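Local structure of ABC transporter (4G68) at residues E374-I377 and M378-V382. The protein probably binds xylan-derived oligosaccharides outside the cell as the solute-binding component of an ABC transporter of a thermophilic bacterium. Residues are numbered along the deposited sequence; the frame is centred on the assembly and turned at random.
Sequences EIQI and MNNIV
Gln376 and Asn380 meet one turn apart on helix 372-382, their side chains crossing at a slant with amide planes 39° apart. The touching part of Gln376 is its methylene CG, 3.4 Å from Asn380 ND2. A chi1 of -159° sets this CG opposite the backbone nitrogen of Gln376 and lays the aliphatic stem over the flat amide of Asn380. The short Asn380 side chain suits its place because ND2 donates a hydrogen bond to the backbone oxygen of Ala299, tying the helix to strand 297-300. A leucine here would probably leave that strand carbonyl without its side-chain donor and weaken the tie. Ile375 and Asn379 run side by side in the same direction, the methyl CG2 of Ile375 lying 3.6 Å from Asn379 ND2; asparagine is at home on this exposed flank. Ile377 and Ile381 belong to the buried face, where branched apolar side chains pack on Ala299 and on strand 144-160. Their methyls touch loosely, Ile377 CG2 to Ile381 CD1 at 4.5 Å. In the backbone, Ile377 O accepts two bonds, from Ile381 N at 2.9 Å and Val382 N at 3.2 Å, the second marking a wider pi-type turn. Ile377 and Ile381 thus pack this side of the helix on the sheet by apolar contact, while the amide of Asn380 adds a directional polar link to strand 297-300.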
loop_
_atom_site.group_PDB
_atom_site.type_symbol
_atom_site.label_atom_id
_atom_site.label_comp_id
_atom_site.label_asym_id
_atom_site.label_seq_id
_atom_site.Cartn_x
_atom_site.Cartn_y
_atom_site.Cartn_z
ATOM N N GLU C 374 -2.946 3.250 -14.610
ATOM C CA GLU C 374 -1.609 3.458 -14.047
ATOM C C GLU C 374 -1.056 4.882 -14.247
ATOM O O GLU C 374 -0.482 5.487 -13.326
ATOM C CB GLU C 374 -0.636 2.444 -14.663
ATOM C CG GLU C 374 0.815 2.525 -14.156
ATOM C CD GLU C 374 1.060 1.968 -12.729
ATOM O OE1 GLU C 374 0.105 1.702 -11.952
ATOM O OE2 GLU C 374 2.252 1.867 -12.362
ATOM N N ILE C 375 -1.122 5.353 -15.489
ATOM C CA ILE C 375 -0.721 6.705 -15.878
ATOM C C ILE C 375 -1.552 7.741 -15.104
ATOM O O ILE C 375 -1.044 8.783 -14.576
ATOM C CB ILE C 375 -0.962 6.887 -17.384
ATOM C CG1 ILE C 375 -0.038 5.947 -18.157
ATOM C CG2 ILE C 375 -0.666 8.315 -17.834
ATOM C CD1 ILE C 375 -0.404 5.744 -19.607
ATOM N N GLN C 376 -2.830 7.453 -15.007
ATOM C CA GLN C 376 -3.753 8.367 -14.310
ATOM C C GLN C 376 -3.388 8.556 -12.820
ATOM O O GLN C 376 -3.366 9.701 -12.308
ATOM C CB GLN C 376 -5.217 7.963 -14.525
ATOM C CG GLN C 376 -6.151 9.156 -14.269
ATOM C CD GLN C 376 -7.622 8.836 -14.432
ATOM O OE1 GLN C 376 -8.399 9.641 -14.990
ATOM N NE2 GLN C 376 -8.005 7.649 -13.986
ATOM N N ILE C 377 -3.102 7.424 -12.155
ATOM C CA ILE C 377 -2.617 7.425 -10.800
ATOM C C ILE C 377 -1.411 8.356 -10.749
ATOM O O ILE C 377 -1.413 9.288 -9.963
ATOM C CB ILE C 377 -2.326 6.013 -10.219
ATOM C CG1 ILE C 377 -3.645 5.264 -9.980
ATOM C CG2 ILE C 377 -1.604 6.163 -8.874
ATOM C CD1 ILE C 377 -3.517 3.757 -9.685
ATOM N N MET C 378 -0.393 8.121 -11.582
ATOM C CA MET C 378 0.724 9.067 -11.667
ATOM C C MET C 378 0.280 10.548 -11.775
ATOM O O MET C 378 0.673 11.393 -10.945
ATOM C CB MET C 378 1.625 8.695 -12.831
ATOM C CG MET C 378 2.640 7.636 -12.470
ATOM S SD MET C 378 3.819 7.311 -13.821
ATOM C CE MET C 378 4.720 8.751 -13.897
ATOM N N ASN C 379 -0.568 10.832 -12.763
ATOM C CA ASN C 379 -1.080 12.189 -13.064
ATOM C C ASN C 379 -2.070 12.852 -12.085
ATOM O O ASN C 379 -1.899 14.014 -11.695
ATOM C CB ASN C 379 -1.728 12.144 -14.448
ATOM C CG ASN C 379 -0.711 11.949 -15.538
ATOM O OD1 ASN C 379 0.512 12.016 -15.290
ATOM N ND2 ASN C 379 -1.193 11.728 -16.749
ATOM N N ASN C 380 -3.139 12.149 -11.762
ATOM C CA ASN C 380 -4.115 12.656 -10.796
ATOM C C ASN C 380 -3.674 12.597 -9.346
ATOM O O ASN C 380 -4.222 13.355 -8.546
ATOM C CB ASN C 380 -5.447 11.952 -10.942
ATOM C CG ASN C 380 -6.131 12.280 -12.273
ATOM O OD1 ASN C 380 -5.561 12.987 -13.141
ATOM N ND2 ASN C 380 -7.343 11.725 -12.463
ATOM N N ILE C 381 -2.716 11.723 -8.985
ATOM C CA ILE C 381 -2.336 11.585 -7.569
ATOM C C ILE C 381 -0.885 11.930 -7.258
ATOM O O ILE C 381 -0.588 12.807 -6.396
ATOM C CB ILE C 381 -2.659 10.162 -6.960
ATOM C CG1 ILE C 381 -4.163 9.922 -6.852
ATOM C CG2 ILE C 381 -2.118 10.068 -5.534
ATOM C CD1 ILE C 381 -4.772 9.242 -8.047
ATOM N N VAL C 382 0.028 11.228 -7.915
ATOM C CA VAL C 382 1.392 11.387 -7.494
ATOM C C VAL C 382 2.041 12.730 -7.945
ATOM O O VAL C 382 2.645 13.419 -7.134
ATOM C CB VAL C 382 2.246 10.148 -7.831
ATOM C CG1 VAL C 382 3.631 10.322 -7.226
ATOM C CG2 VAL C 382 1.616 8.883 -7.240
#